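PDB 4Z6M: homoprotocatechuate 2,3-dioxygenase from Brevibacterium fuscum, which catalyses the ring-opening extradiol cleavage of the catechol homoprotocatechuate by dioxygen at a non-haem iron(II) centre. Local coordinates for residues 155-160 with 201-206; 211-216 with 302-307. The protein carries 1 engineered substitution. All coordinates share one frame; numbering follows the deposited sequence.

Contact 1: residues 155-160 with 201-206; sequences HFNQVT and DTALTG. With FE2 (Fe (II) ion), chain E.
Asn157 reaches across to strand 202-206 with its carboxamide, whose OD1 accepts the hydroxyl of Thr205 at 2.7 Å (OG1 to OD1). The hydroxyl lies in the carbonyl plane, on a lone pair, with a C=O...O angle of 116°. The other end of the amide serves the metal: ND2 donates to water 2 at 2.9 Å, one of three waters on the iron(II) ion, while CB of Ala203 packs 3.4 Å from ND2. With CG anti to the backbone N (chi1 -173°), the amide comes over to Ala203 and Thr205, and the Thr205 bond helps fix which end meets the water. His155 binds the iron through NE2 at 2.2 Å; next, Phe156 donates its backbone N to Asp201 O. On the face shared with Leu204, the Gln158 side chain crosses that of Thr202 at about a right angle, and its OE1 takes the hydroxyl of Thr202 (OG1 to OE1, 2.8 Å) and also bonds Tyr126 OH. Backbone bonds between the parallel strands, such as Gln158 N to Ala203 O at 2.8 Å, hold the register. Asp201, in a classic beta bulge with Thr202 against strand 188-194, forms a salt bridge with Lys196 and accepts the backbone N of Arg195. The strands open and close a beta-alpha-beta-beta-beta module of the glyoxalase/extradiol dioxygenase family, and His155 is one ligand of the enzyme's two-histidine, one-carboxylate facial triad, with His214 and Glu267.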
loop_
_atom_site.group_PDB
_atom_site.type_symbol
_atom_site.label_atom_id
_atom_site.label_comp_id
_atom_site.label_asym_id
_atom_site.label_seq_id
_atom_site.Cartn_x
_atom_site.Cartn_y
_atom_site.Cartn_z
ATOM N N HIS A 155 7.418 -19.178 9.576
ATOM C CA HIS A 155 7.244 -20.102 10.675
ATOM C C HIS A 155 6.548 -21.385 10.254
ATOM O O HIS A 155 5.996 -21.494 9.156
ATOM C CB HIS A 155 6.436 -19.446 11.828
ATOM C CG HIS A 155 5.015 -19.069 11.494
ATOM N ND1 HIS A 155 4.663 -17.812 11.055
ATOM C CD2 HIS A 155 3.850 -19.748 11.633
ATOM C CE1 HIS A 155 3.348 -17.748 10.920
ATOM N NE2 HIS A 155 2.832 -18.913 11.269
ATOM N N PHE A 156 6.567 -22.348 11.171
ATOM C CA PHE A 156 5.744 -23.535 11.125
ATOM C C PHE A 156 4.683 -23.460 12.203
ATOM O O PHE A 156 4.819 -22.719 13.180
ATOM C CB PHE A 156 6.591 -24.792 11.401
ATOM C CG PHE A 156 7.870 -24.875 10.593
ATOM C CD1 PHE A 156 7.857 -24.802 9.197
ATOM C CD2 PHE A 156 9.089 -25.041 11.237
ATOM C CE1 PHE A 156 9.030 -24.927 8.481
ATOM C CE2 PHE A 156 10.262 -25.159 10.516
ATOM C CZ PHE A 156 10.222 -25.091 9.152
ATOM N N ASN A 157 3.647 -24.282 12.065
ATOM C CA ASN A 157 2.656 -24.433 13.125
ATOM C C ASN A 157 2.263 -25.911 13.201
ATOM O O ASN A 157 1.918 -26.503 12.184
ATOM C CB ASN A 157 1.447 -23.529 12.861
ATOM C CG ASN A 157 0.457 -23.522 14.010
ATOM O OD1 ASN A 157 -0.064 -24.560 14.405
ATOM N ND2 ASN A 157 0.194 -22.327 14.558
ATOM N N GLN A 158 2.385 -26.480 14.401
ATOM C CA GLN A 158 2.219 -27.915 14.685
ATOM C C GLN A 158 0.953 -28.159 15.489
ATOM O O GLN A 158 0.690 -27.445 16.457
ATOM C CB GLN A 158 3.402 -28.365 15.516
ATOM C CG GLN A 158 4.750 -28.120 14.868
ATOM C CD GLN A 158 5.909 -28.396 15.782
ATOM O OE1 GLN A 158 6.849 -27.625 15.884
ATOM N NE2 GLN A 158 5.842 -29.517 16.469
ATOM N N VAL A 159 0.191 -29.183 15.131
ATOM C CA VAL A 159 -0.930 -29.615 15.951
ATOM C C VAL A 159 -0.466 -30.737 16.885
ATOM O O VAL A 159 0.090 -31.745 16.440
ATOM C CB VAL A 159 -2.115 -30.122 15.101
ATOM C CG1 VAL A 159 -3.317 -30.377 15.994
ATOM C CG2 VAL A 159 -2.486 -29.185 13.963
ATOM N N THR A 160 -0.727 -30.556 18.177
ATOM C CA THR A 160 -0.264 -31.481 19.201
ATOM C C THR A 160 -1.332 -31.522 20.313
ATOM O O THR A 160 -1.966 -30.512 20.597
ATOM C CB THR A 160 1.149 -31.082 19.727
ATOM O OG1 THR A 160 1.747 -32.179 20.421
ATOM C CG2 THR A 160 1.112 -29.881 20.643
ATOM N N ASP A 201 8.835 -18.887 15.388
ATOM C CA ASP A 201 9.457 -19.818 14.449
ATOM C C ASP A 201 8.707 -21.127 14.353
ATOM O O ASP A 201 8.647 -21.737 13.280
ATOM C CB ASP A 201 10.917 -20.093 14.813
ATOM C CG ASP A 201 11.818 -18.942 14.425
ATOM O OD1 ASP A 201 12.051 -18.780 13.175
ATOM O OD2 ASP A 201 12.275 -18.202 15.345
ATOM N N THR A 202 8.129 -21.551 15.482
ATOM C CA THR A 202 7.131 -22.588 15.444
ATOM C C THR A 202 6.061 -22.237 16.457
ATOM O O THR A 202 6.184 -21.268 17.207
ATOM C CB THR A 202 7.711 -24.014 15.601
ATOM O OG1 THR A 202 6.728 -24.942 15.122
ATOM C CG2 THR A 202 8.122 -24.307 17.036
ATOM N N ALA A 203 4.972 -22.968 16.387
ATOM C CA ALA A 203 3.808 -22.670 17.202
ATOM C C ALA A 203 3.078 -23.984 17.401
ATOM O O ALA A 203 3.201 -24.899 16.591
ATOM C CB ALA A 203 2.917 -21.631 16.531
ATOM N N LEU A 204 2.309 -24.048 18.479
ATOM C CA LEU A 204 1.554 -25.248 18.832
ATOM C C LEU A 204 0.073 -24.885 18.860
ATOM O O LEU A 204 -0.345 -23.914 19.508
ATOM C CB LEU A 204 1.971 -25.777 20.193
ATOM C CG LEU A 204 3.436 -26.150 20.393
ATOM C CD1 LEU A 204 3.656 -26.619 21.823
ATOM C CD2 LEU A 204 3.887 -27.184 19.365
ATOM N N THR A 205 -0.699 -25.669 18.135
ATOM C CA THR A 205 -2.152 -25.609 18.091
ATOM C C THR A 205 -2.679 -26.890 18.721
ATOM O O THR A 205 -2.319 -27.993 18.302
ATOM C CB THR A 205 -2.671 -25.500 16.645
ATOM O OG1 THR A 205 -2.145 -24.290 16.049
ATOM C CG2 THR A 205 -4.177 -25.458 16.615
ATOM N N GLY A 206 -3.514 -26.746 19.746
ATOM C CA GLY A 206 -4.067 -27.926 20.381
ATOM C C GLY A 206 -4.963 -28.710 19.451
ATOM O O GLY A 206 -5.857 -28.153 18.793
HETATM FE FE FE2 E . 0.662 -19.133 11.667
HETATM O O HOH W 1 -0.355 -21.563 17.781
HETATM O O HOH W 2 1.190 -19.756 13.665
HETATM O O HOH W 3 0.498 -17.049 12.205
HETATM O O HOH W 4 -1.437 -19.206 12.353
#

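Contact 2: residues 211-216 with 302-307. With FE2 (Fe (II) ion), chain E.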
loop_
_atom_site.group_PDB
_atom_site.type_symbol
_atom_site.label_atom_id
_atom_site.label_comp_id
_atom_site.label_asym_id
_atom_site.label_seq_id
_atom_site.Cartn_x
_atom_site.Cartn_y
_atom_site.Cartn_z
ATOM N N ARG A 211 0.352 -33.558 13.768
ATOM C CA ARG A 211 0.019 -33.162 12.420
ATOM C C ARG A 211 0.631 -31.786 12.194
ATOM O O ARG A 211 0.843 -31.033 13.150
ATOM C CB ARG A 211 -1.484 -33.123 12.187
ATOM C CG ARG A 211 -2.154 -34.493 12.123
ATOM C CD ARG A 211 -3.636 -34.372 11.832
ATOM N NE ARG A 211 -4.263 -33.779 12.992
ATOM C CZ ARG A 211 -5.407 -33.116 13.004
ATOM N NH1 ARG A 211 -6.129 -32.974 11.903
ATOM N NH2 ARG A 211 -5.823 -32.596 14.152
ATOM N N LEU A 212 0.900 -31.461 10.933
ATOM C CA LEU A 212 1.401 -30.148 10.581
ATOM C C LEU A 212 0.228 -29.261 10.249
ATOM O O LEU A 212 -0.535 -29.530 9.315
ATOM C CB LEU A 212 2.374 -30.214 9.390
ATOM C CG LEU A 212 2.828 -28.856 8.824
ATOM C CD1 LEU A 212 3.785 -28.232 9.802
ATOM C CD2 LEU A 212 3.425 -29.015 7.432
ATOM N N HIS A 213 0.080 -28.166 10.996
ATOM C CA HIS A 213 -1.013 -27.258 10.717
ATOM C C HIS A 213 -0.744 -26.401 9.476
ATOM O O HIS A 213 -1.559 -26.372 8.553
ATOM C CB HIS A 213 -1.349 -26.367 11.910
ATOM C CG HIS A 213 -2.691 -25.738 11.786
ATOM N ND1 HIS A 213 -2.937 -24.661 10.966
ATOM C CD2 HIS A 213 -3.893 -26.088 12.317
ATOM C CE1 HIS A 213 -4.217 -24.371 10.997
ATOM N NE2 HIS A 213 -4.818 -25.213 11.821
ATOM N N HIS A 214 0.402 -25.719 9.446
ATOM C CA HIS A 214 0.775 -24.930 8.260
ATOM C C HIS A 214 2.227 -24.586 8.225
ATOM O O HIS A 214 2.941 -24.732 9.226
ATOM C CB HIS A 214 -0.068 -23.654 8.142
ATOM C CG HIS A 214 -0.026 -22.739 9.330
ATOM N ND1 HIS A 214 -0.950 -22.803 10.351
ATOM C CD2 HIS A 214 0.760 -21.680 9.612
ATOM C CE1 HIS A 214 -0.717 -21.822 11.217
ATOM N NE2 HIS A 214 0.336 -21.150 10.803
ATOM N N VAL A 215 2.656 -24.131 7.037
ATOM C CA VAL A 215 3.911 -23.425 6.847
ATOM C C VAL A 215 3.523 -22.012 6.442
ATOM O O VAL A 215 2.624 -21.840 5.620
ATOM C CB VAL A 215 4.724 -24.094 5.709
ATOM C CG1 VAL A 215 6.025 -23.354 5.474
ATOM C CG2 VAL A 215 4.979 -25.555 6.028
ATOM N N ALA A 216 4.224 -21.015 6.983
ATOM C CA ALA A 216 3.931 -19.614 6.714
ATOM C C ALA A 216 5.063 -18.898 6.013
ATOM O O ALA A 216 6.220 -19.005 6.435
ATOM C CB ALA A 216 3.632 -18.882 8.013
ATOM N N PRO A 302 -14.322 -23.720 10.331
ATOM C CA PRO A 302 -14.182 -24.947 11.142
ATOM C C PRO A 302 -13.039 -25.860 10.685
ATOM O O PRO A 302 -12.378 -26.489 11.514
ATOM C CB PRO A 302 -15.552 -25.623 11.020
ATOM C CG PRO A 302 -16.303 -24.865 9.988
ATOM C CD PRO A 302 -15.688 -23.521 9.830
ATOM N N SER A 303 -12.789 -25.910 9.371
ATOM C CA SER A 303 -11.670 -26.709 8.871
ATOM C C SER A 303 -10.326 -26.292 9.447
ATOM O O SER A 303 -9.403 -27.108 9.503
ATOM C CB SER A 303 -11.603 -26.688 7.346
ATOM O OG SER A 303 -11.364 -25.385 6.846
ATOM N N TRP A 304 -10.195 -25.022 9.824
ATOM C CA TRP A 304 -8.970 -24.543 10.439
ATOM C C TRP A 304 -8.668 -25.305 11.723
ATOM O O TRP A 304 -7.511 -25.565 12.044
ATOM C CB TRP A 304 -9.055 -23.012 10.684
ATOM C CG TRP A 304 -7.716 -22.349 10.768
ATOM C CD1 TRP A 304 -6.992 -21.849 9.732
ATOM C CD2 TRP A 304 -6.903 -22.181 11.934
ATOM N NE1 TRP A 304 -5.796 -21.357 10.176
ATOM C CE2 TRP A 304 -5.708 -21.546 11.522
ATOM C CE3 TRP A 304 -7.058 -22.509 13.288
ATOM C CZ2 TRP A 304 -4.684 -21.255 12.402
ATOM C CZ3 TRP A 304 -6.043 -22.230 14.155
ATOM C CH2 TRP A 304 -4.872 -21.603 13.719
ATOM N N TYR A 305 -9.715 -25.666 12.459
ATOM C CA TYR A 305 -9.530 -26.410 13.684
ATOM C C TYR A 305 -9.436 -27.914 13.505
ATOM O O TYR A 305 -8.945 -28.581 14.406
ATOM C CB TYR A 305 -10.679 -26.128 14.648
ATOM C CG TYR A 305 -10.691 -24.715 15.184
ATOM C CD1 TYR A 305 -9.608 -24.203 15.880
ATOM C CD2 TYR A 305 -11.802 -23.889 15.001
ATOM C CE1 TYR A 305 -9.615 -22.911 16.375
ATOM C CE2 TYR A 305 -11.833 -22.592 15.509
ATOM C CZ TYR A 305 -10.721 -22.108 16.204
ATOM O OH TYR A 305 -10.727 -20.827 16.733
ATOM N N THR A 306 -9.977 -28.466 12.422
ATOM C CA THR A 306 -10.091 -29.911 12.278
ATOM C C THR A 306 -9.077 -30.535 11.322
ATOM O O THR A 306 -8.726 -31.713 11.487
ATOM C CB THR A 306 -11.515 -30.316 11.854
ATOM O OG1 THR A 306 -11.813 -29.844 10.537
ATOM C CG2 THR A 306 -12.544 -29.782 12.827
ATOM N N GLU A 307 -8.638 -29.783 10.316
ATOM C CA GLU A 307 -7.808 -30.346 9.243
ATOM C C GLU A 307 -6.360 -29.941 9.402
ATOM O O GLU A 307 -6.074 -28.789 9.746
ATOM C CB GLU A 307 -8.303 -29.907 7.877
ATOM C CG GLU A 307 -9.777 -30.120 7.676
ATOM C CD GLU A 307 -10.174 -31.568 7.903
ATOM O OE1 GLU A 307 -9.660 -32.414 7.148
ATOM O OE2 GLU A 307 -10.978 -31.862 8.818
HETATM FE FE FE2 E . 0.662 -19.133 11.667
HETATM O O HOH W 5 -6.904 -30.309 14.049
HETATM O O HOH W 3 0.498 -17.049 12.205
HETATM O O HOH W 2 1.190 -19.756 13.665
HETATM O O HOH W 4 -1.437 -19.206 12.353
#
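The second histidine of the enzyme's two-histidine, one-carboxylate facial triad belongs to this contact, where strand 211-216 meets the short helix 302-306 beside the iron. His214 NE2 binds the metal at 2.2 Å, and its ND1 donates to ND1 of the adjacent His213 at 2.8 Å. His213 thus acts as a second-shell residue, fixing the rotation of the ligand ring; the donor lies 21° out of the His213 ring plane. The other nitrogen of His213 is also engaged: NE2 donates to the backbone oxygen of Trp304 (NE2 to O, 2.7 Å), lying in its carbonyl plane, and Trp304 O sits at the imidazole edge. Between these two bonds, the CE1 corner points into the face of the indole, 3.2 Å from Trp304 CE2, in an edge-to-face stack with the planes at 51°. The CG of His213 stands anti to its own N (chi1 -163°), which sends the imidazole across to the helix. Two residues earlier on the strand, Arg211 NH1 donates to Thr306 O at 2.9 Å, the oxygen lying in the guanidinium plane, and Arg211 NE bonds Asn208 O. Separately, Thr306 OG1 donates to the anti lone pair of Glu307 OE2. His213 and His214 make a classic beta bulge opposite Asn157 of strand 152-160. On the other flank, strand 265-270 supplies Arg265, which makes a cation-pi contact with Trp304, while helix 329-333 packs against Tyr305 through Leu330.

Along the chain, contact 1 comes first: strand 152-160 leads through helix 163-172 and strands 176-182 and 188-194 before strand 202-206 returns beside it, parallel, closing a loop of 40 residues. A short turn then delivers strand 211-218, and contact 2 closes a longer loop when helix 302-306 comes back to that strand after 85 residues. The two loops follow in series, neither enclosing nor crossing the other. They are joined laterally because strand 152-160 lies between strands 202-206 and 211-218 in one sheet, with Asn157 O 2.7 Å from His213 N. Each contact supplies one histidine to the iron, and Glu267 of strand 265-270, within the second loop, completes the protein ligands.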